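Local coordinates for protein proline dehydrogenase (Bradyrhizobium japonicum USDA 110, PDB 3HAZ) that is thought to oxidise proline to glutamate in two steps, joining an FAD-dependent proline dehydrogenase to an NAD-dependent aldehyde dehydrogenase in one chain, at residues A49-R53 with Q472-V478; T396-V402 with M423-Y428. All blocks are in the same frame, centred on the assembly; numbering follows the deposited sequence.

Interaction 2 is buried at the C-terminal end of the proline dehydrogenase barrel strands, where two successive strand-to-helix connections meet, the first of them holding the FAD pyrophosphate; interaction 1 is only partly buried and lies alongside, its centre about 12 Å from that of interaction 2. In sequence, interaction 2 is nested inside the long loop closed by interaction 1. The two touch where Ile-50 packs on Ala-426 and Leu-427, so helix 33-50 serves both. Their chemistry differs with their place: in 49-53 with 472-478 one guanidinium gathers backbone carbonyls, while 396-402 with 423-428 relies on aliphatic and aromatic packing, with a single tyrosine hydrogen bond between segments and polar groups turned to the cofactor.

Interaction 1 of 2, residues A49-R53 with Q472-V478; sequences AIRKR and QAADYRV. With SO4 (sulfate ion), chain I.
Arg-51 reaches from the end of helix 33-50 to the backbone carbonyls of Gln-472, Ala-473 and Val-478. With CG beside its own backbone N (chi1 -67°) and the chain extended from CG to NE, the guanidinium lies with its edge to the oxygens. NE gives Ala-473 O a nearly straight bond of 2.7 Å (166°), and NH2 bonds Gln-472 O at 3.2 Å. Val-478 O enters the fork between NH1 and NH2; its bond from NH1 is 2.6 Å, whereas the still shorter NH2 leg is doubtful in detail. Gln-472 O also accepts from Asp-475 N, the two donors coming from opposite faces of its plane. Tyr-476 runs past Arg-51 in the opposite direction: CE1 lies 3.4 Å from Arg-51 CG, and CD1 stands over a guanidinium face, but the planes are 69° apart, so this is no stack. Tyr-476 OH makes a weak hydrogen bond to Arg-51 O. A leucine in place of Arg-51 would probably keep some contact with the Tyr-476 ring but leave the carbonyls of Gln-472, Ala-473 and Val-478 without the donors that draw them together. Ala-473 CB adds apolar contact with Ile-50 CG2 at 4.1 Å. Beyond, Asp-475 accepts from Arg-477 N in an Asx turn and salt-bridges that arginine, which also holds a sulfate ion, probably from the crystallisation liquor. The ring of Phe-67 of a second subunit meets Tyr-476. The arrangement is that of an arginine gathering main-chain carbonyls where helix 469-473, whose Phe-469 binds FAD, gives way to a type I turn from Asp-475 to Val-478.

Interaction 2 of 2, residues T396-V402 with M423-Y428; sequences THNALTV and MGEALY. With FAD (flavin-adenine dinucleotide), chain C; SO4 (sulfate ion), chain J.
Tyr-428 OH donates to Thr-396 O at 2.7 Å, the one hydrogen bond between the two segments. The carbonyl oxygen lies at the edge of the phenol, near its plane, and Val-402 CG2 comes obliquely against the same hydroxyl end, 3.8 Å from CZ. Leu-427, its CG anti to the backbone N (chi1 -172°), turns both methyls to the 396-402 segment: CD1 lies against His-397 O and Ala-399, while CD2 meets Val-402 CG2 at 4.1 Å. His-397 is covered on one face by Met-423, whose CB stands 3.6 Å from the ring centroid almost on the normal, a CH-pi contact; SD follows obliquely at 4.3 Å from the same centroid. The flavin methyl C8M of FAD also approaches the imidazole obliquely, and His-397 NE2 is hydrogen-bonded to Leu-420 N. Gly-424, with positive phi, brings only its backbone up to His-397 CD2. Segment 396-402 grips the pyrophosphate: Thr-396 OG1 donates to FAD O1P at 2.6 Å while accepting from Asn-398 N in an ST turn, His-397 N bonds FAD O2P in a straight line (177°), and Asn-398 ND2 reaches FAD O2A at 2.9 Å. Asn-398 is also the N-cap of helix 399-409, its OD1 taking Thr-401 N from above the amide plane. A sulfate, probably from the crystallisation liquor, sits on Glu-425 N and Ala-426 N. The segments follow neighbouring parallel barrel strands 390-395 and 416-420; helix 33-50 packs on Ala-399 and Leu-427, and helix 469-473 on His-397 and Met-423.

Interaction 1 of 2, residues A49-R53 with Q472-V478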
# COMPACT_ATOMS: atom_id res chain seq x y z
N ALA A 49 -3.29 -30.03 -37.28
CA ALA A 49 -3.17 -29.73 -38.70
C ALA A 49 -2.86 -28.25 -38.90
O ALA A 49 -2.02 -27.89 -39.72
CB ALA A 49 -4.46 -30.11 -39.44
N ILE A 50 -3.54 -27.39 -38.15
CA ILE A 50 -3.31 -25.96 -38.27
C ILE A 50 -1.86 -25.62 -37.94
O ILE A 50 -1.25 -24.77 -38.58
CB ILE A 50 -4.23 -25.15 -37.33
CG1 ILE A 50 -5.68 -25.18 -37.84
CG2 ILE A 50 -3.75 -23.72 -37.22
CD1 ILE A 50 -6.67 -24.57 -36.86
N ARG A 51 -1.31 -26.30 -36.94
CA ARG A 51 0.06 -26.03 -36.51
C ARG A 51 1.09 -26.89 -37.24
O ARG A 51 2.26 -26.90 -36.86
CB ARG A 51 0.18 -26.18 -34.99
CG ARG A 51 -0.59 -25.11 -34.25
CD ARG A 51 -0.34 -25.16 -32.77
NE ARG A 51 -0.70 -23.89 -32.15
CZ ARG A 51 -0.64 -23.66 -30.84
NH1 ARG A 51 -0.22 -24.62 -30.02
NH2 ARG A 51 -0.99 -22.48 -30.36
N LYS A 52 0.67 -27.59 -38.28
CA LYS A 52 1.61 -28.32 -39.11
C LYS A 52 2.60 -27.33 -39.71
O LYS A 52 3.78 -27.34 -39.37
CB LYS A 52 0.89 -29.11 -40.20
CG LYS A 52 1.78 -30.15 -40.90
CD LYS A 52 0.93 -31.21 -41.60
CE LYS A 52 1.77 -32.42 -42.02
NZ LYS A 52 2.53 -32.20 -43.28
N ARG A 53 2.09 -26.46 -40.59
CA ARG A 53 2.87 -25.38 -41.21
C ARG A 53 3.82 -25.89 -42.29
O ARG A 53 3.71 -27.02 -42.77
CB ARG A 53 3.64 -24.58 -40.16
CG ARG A 53 5.09 -24.99 -40.02
CD ARG A 53 5.63 -24.69 -38.64
NE ARG A 53 6.27 -23.37 -38.55
CZ ARG A 53 7.52 -23.13 -38.92
NH1 ARG A 53 8.27 -24.11 -39.41
NH2 ARG A 53 8.02 -21.91 -38.80
N GLN A 472 -4.05 -16.85 -32.03
CA GLN A 472 -3.53 -17.68 -30.96
C GLN A 472 -3.01 -19.03 -31.47
O GLN A 472 -1.93 -19.47 -31.08
CB GLN A 472 -4.59 -17.89 -29.89
CG GLN A 472 -5.02 -16.60 -29.22
CD GLN A 472 -6.00 -16.83 -28.09
OE1 GLN A 472 -5.91 -17.81 -27.36
NE2 GLN A 472 -6.95 -15.91 -27.94
N ALA A 473 -3.77 -19.66 -32.35
CA ALA A 473 -3.34 -20.93 -32.92
C ALA A 473 -1.99 -20.77 -33.61
O ALA A 473 -1.19 -21.69 -33.64
CB ALA A 473 -4.38 -21.47 -33.88
N ALA A 474 -1.75 -19.58 -34.15
CA ALA A 474 -0.52 -19.30 -34.88
C ALA A 474 0.63 -18.91 -33.95
O ALA A 474 1.76 -18.73 -34.39
CB ALA A 474 -0.75 -18.21 -35.91
N ASP A 475 0.32 -18.78 -32.66
CA ASP A 475 1.31 -18.41 -31.67
C ASP A 475 1.66 -19.64 -30.84
O ASP A 475 0.88 -20.04 -29.97
CB ASP A 475 0.77 -17.28 -30.78
CG ASP A 475 1.73 -16.88 -29.67
OD1 ASP A 475 2.92 -17.28 -29.74
OD2 ASP A 475 1.30 -16.16 -28.74
N TYR A 476 2.82 -20.23 -31.10
CA TYR A 476 3.17 -21.50 -30.47
C TYR A 476 3.41 -21.42 -28.96
O TYR A 476 3.64 -22.44 -28.31
CB TYR A 476 4.35 -22.16 -31.19
CG TYR A 476 3.99 -22.73 -32.54
CD1 TYR A 476 2.66 -22.88 -32.93
CD2 TYR A 476 4.98 -23.15 -33.43
CE1 TYR A 476 2.33 -23.40 -34.16
CE2 TYR A 476 4.66 -23.68 -34.66
CZ TYR A 476 3.33 -23.81 -35.03
OH TYR A 476 3.01 -24.33 -36.26
N ARG A 477 3.35 -20.22 -28.40
CA ARG A 477 3.40 -20.09 -26.95
C ARG A 477 2.10 -20.59 -26.35
O ARG A 477 2.06 -20.98 -25.19
CB ARG A 477 3.63 -18.63 -26.54
CG ARG A 477 5.05 -18.13 -26.75
CD ARG A 477 5.11 -16.62 -26.55
NE ARG A 477 4.21 -15.93 -27.47
CZ ARG A 477 3.98 -14.62 -27.44
NH1 ARG A 477 3.15 -14.08 -28.32
NH2 ARG A 477 4.58 -13.85 -26.55
N VAL A 478 1.04 -20.56 -27.14
CA VAL A 478 -0.27 -20.99 -26.66
C VAL A 478 -0.42 -22.49 -26.85
O VAL A 478 -0.45 -22.97 -27.98
CB VAL A 478 -1.41 -20.26 -27.40
CG1 VAL A 478 -2.76 -20.75 -26.90
CG2 VAL A 478 -1.28 -18.75 -27.23
S SO4 I . 3.78 -10.35 -27.82
O1 SO4 I . 3.98 -10.94 -26.50
O2 SO4 I . 3.80 -8.90 -27.70
O3 SO4 I . 4.86 -10.77 -28.72
O4 SO4 I . 2.50 -10.79 -28.38

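Interaction 2 of 2, residues T396-V402 with M423-Y428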
# COMPACT_ATOMS: atom_id res chain seq x y z
N THR A 396 -16.93 -19.93 -39.57
CA THR A 396 -16.02 -19.77 -38.44
C THR A 396 -14.68 -20.39 -38.79
O THR A 396 -14.62 -21.37 -39.53
CB THR A 396 -16.58 -20.45 -37.17
OG1 THR A 396 -15.59 -20.43 -36.14
CG2 THR A 396 -16.95 -21.90 -37.46
N HIS A 397 -13.61 -19.84 -38.24
CA HIS A 397 -12.29 -20.46 -38.40
C HIS A 397 -11.77 -20.99 -37.06
O HIS A 397 -10.58 -21.25 -36.90
CB HIS A 397 -11.29 -19.49 -39.03
CG HIS A 397 -11.81 -18.80 -40.26
ND1 HIS A 397 -12.06 -17.44 -40.30
CD2 HIS A 397 -12.11 -19.27 -41.49
CE1 HIS A 397 -12.50 -17.11 -41.50
NE2 HIS A 397 -12.55 -18.21 -42.24
N ASN A 398 -12.68 -21.14 -36.11
CA ASN A 398 -12.33 -21.62 -34.78
C ASN A 398 -12.50 -23.15 -34.70
O ASN A 398 -13.60 -23.65 -34.88
CB ASN A 398 -13.22 -20.91 -33.75
CG ASN A 398 -12.95 -21.36 -32.32
OD1 ASN A 398 -12.76 -22.55 -32.05
ND2 ASN A 398 -12.96 -20.41 -31.39
N ALA A 399 -11.40 -23.86 -34.43
CA ALA A 399 -11.40 -25.34 -34.41
C ALA A 399 -12.33 -25.95 -33.36
O ALA A 399 -12.97 -26.98 -33.59
CB ALA A 399 -9.99 -25.88 -34.23
N LEU A 400 -12.39 -25.32 -32.19
CA LEU A 400 -13.28 -25.77 -31.13
C LEU A 400 -14.74 -25.55 -31.52
O LEU A 400 -15.60 -26.41 -31.28
CB LEU A 400 -12.97 -25.04 -29.82
CG LEU A 400 -13.85 -25.44 -28.63
CD1 LEU A 400 -13.73 -26.94 -28.34
CD2 LEU A 400 -13.50 -24.62 -27.40
N THR A 401 -15.03 -24.40 -32.10
CA THR A 401 -16.39 -24.11 -32.55
C THR A 401 -16.82 -25.14 -33.60
O THR A 401 -17.92 -25.69 -33.52
CB THR A 401 -16.50 -22.69 -33.14
OG1 THR A 401 -15.98 -21.74 -32.21
CG2 THR A 401 -17.95 -22.35 -33.45
N VAL A 402 -15.94 -25.39 -34.57
CA VAL A 402 -16.23 -26.36 -35.61
C VAL A 402 -16.49 -27.74 -35.00
O VAL A 402 -17.51 -28.36 -35.30
CB VAL A 402 -15.09 -26.48 -36.65
CG1 VAL A 402 -15.34 -27.67 -37.56
CG2 VAL A 402 -14.96 -25.20 -37.47
N MET A 423 -7.95 -18.11 -44.85
CA MET A 423 -8.13 -18.49 -43.44
C MET A 423 -8.80 -19.86 -43.34
O MET A 423 -9.54 -20.26 -44.23
CB MET A 423 -8.98 -17.46 -42.70
CG MET A 423 -8.48 -16.02 -42.79
SD MET A 423 -9.52 -14.89 -41.83
CE MET A 423 -9.12 -15.40 -40.16
N GLY A 424 -8.54 -20.57 -42.24
CA GLY A 424 -9.18 -21.85 -42.00
C GLY A 424 -8.81 -22.98 -42.96
O GLY A 424 -9.44 -24.04 -42.95
N GLU A 425 -7.80 -22.77 -43.79
CA GLU A 425 -7.47 -23.77 -44.80
C GLU A 425 -7.05 -25.12 -44.21
O GLU A 425 -7.65 -26.16 -44.53
CB GLU A 425 -6.40 -23.26 -45.77
CG GLU A 425 -6.11 -24.25 -46.90
CD GLU A 425 -5.36 -23.63 -48.07
OE1 GLU A 425 -5.00 -22.43 -47.99
OE2 GLU A 425 -5.15 -24.33 -49.08
N ALA A 426 -6.02 -25.11 -43.37
CA ALA A 426 -5.54 -26.35 -42.76
C ALA A 426 -6.66 -26.98 -41.94
O ALA A 426 -6.86 -28.19 -41.98
CB ALA A 426 -4.31 -26.08 -41.89
N LEU A 427 -7.40 -26.15 -41.21
CA LEU A 427 -8.52 -26.63 -40.40
C LEU A 427 -9.49 -27.47 -41.24
O LEU A 427 -9.71 -28.65 -40.96
CB LEU A 427 -9.24 -25.44 -39.76
CG LEU A 427 -10.33 -25.69 -38.71
CD1 LEU A 427 -10.77 -24.37 -38.10
CD2 LEU A 427 -11.52 -26.44 -39.30
N TYR A 428 -10.08 -26.86 -42.26
CA TYR A 428 -11.13 -27.54 -43.01
C TYR A 428 -10.65 -28.69 -43.90
O TYR A 428 -11.39 -29.65 -44.13
CB TYR A 428 -11.99 -26.54 -43.80
CG TYR A 428 -12.94 -25.78 -42.90
CD1 TYR A 428 -12.71 -24.44 -42.59
CD2 TYR A 428 -14.05 -26.41 -42.34
CE1 TYR A 428 -13.58 -23.74 -41.75
CE2 TYR A 428 -14.93 -25.72 -41.51
CZ TYR A 428 -14.69 -24.39 -41.22
OH TYR A 428 -15.55 -23.70 -40.40
PA FAD C . -13.00 -16.50 -33.08
O1A FAD C . -11.44 -16.10 -32.77
O2A FAD C . -13.41 -17.73 -32.41
O5B FAD C . -13.96 -15.29 -32.56
C5B FAD C . -13.66 -13.99 -32.98
C4B FAD C . -14.83 -13.06 -32.63
O4B FAD C . -15.55 -13.21 -31.29
C3B FAD C . -15.12 -11.80 -33.19
O3B FAD C . -15.03 -11.64 -34.59
C2B FAD C . -16.33 -11.33 -32.42
O2B FAD C . -17.58 -11.43 -33.06
C1B FAD C . -16.23 -11.99 -31.09
N9A FAD C . -15.54 -11.29 -30.02
C8A FAD C . -14.20 -10.92 -29.95
N7A FAD C . -14.00 -10.32 -28.74
C5A FAD C . -15.24 -10.32 -28.05
C6A FAD C . -15.65 -9.81 -26.70
N6A FAD C . -14.67 -9.16 -25.82
N1A FAD C . -16.89 -9.95 -26.28
C2A FAD C . -17.84 -10.58 -27.10
N3A FAD C . -17.45 -11.07 -28.40
C4A FAD C . -16.16 -10.93 -28.83
N1 FAD C . -19.71 -11.04 -39.56
C2 FAD C . -20.71 -10.10 -39.61
O2 FAD C . -20.86 -9.21 -38.56
N3 FAD C . -21.57 -10.02 -40.76
C4 FAD C . -21.39 -10.87 -41.81
O4 FAD C . -22.26 -10.84 -42.90
C4X FAD C . -20.34 -11.86 -41.77
N5 FAD C . -20.14 -12.80 -42.90
C5X FAD C . -19.10 -13.76 -42.84
C6 FAD C . -18.89 -14.69 -43.97
C7 FAD C . -17.86 -15.65 -43.90
C7M FAD C . -17.64 -16.58 -45.08
C8 FAD C . -16.98 -15.73 -42.71
C8M FAD C . -15.85 -16.76 -42.61
C9 FAD C . -17.18 -14.84 -41.64
C9A FAD C . -18.25 -13.83 -41.70
N10 FAD C . -18.47 -12.91 -40.59
C10 FAD C . -19.53 -11.93 -40.66
C1' FAD C . -17.73 -13.04 -39.29
C2' FAD C . -16.43 -12.21 -39.14
O2' FAD C . -16.00 -11.76 -40.42
C3' FAD C . -15.37 -13.06 -38.42
O3' FAD C . -14.81 -14.01 -39.32
C4' FAD C . -15.95 -13.82 -37.17
O4' FAD C . -16.74 -13.10 -36.29
C5' FAD C . -14.86 -14.64 -36.43
O5' FAD C . -15.39 -15.73 -35.70
P FAD C . -14.43 -17.07 -35.51
O1P FAD C . -15.29 -18.27 -34.74
O2P FAD C . -13.94 -17.51 -36.83
O3P FAD C . -13.10 -16.59 -34.70
S SO4 J . -4.51 -21.40 -42.88
O1 SO4 J . -4.72 -22.85 -42.95
O2 SO4 J . -3.19 -21.07 -43.40
O3 SO4 J . -5.53 -20.71 -43.67
O4 SO4 J . -4.60 -20.98 -41.48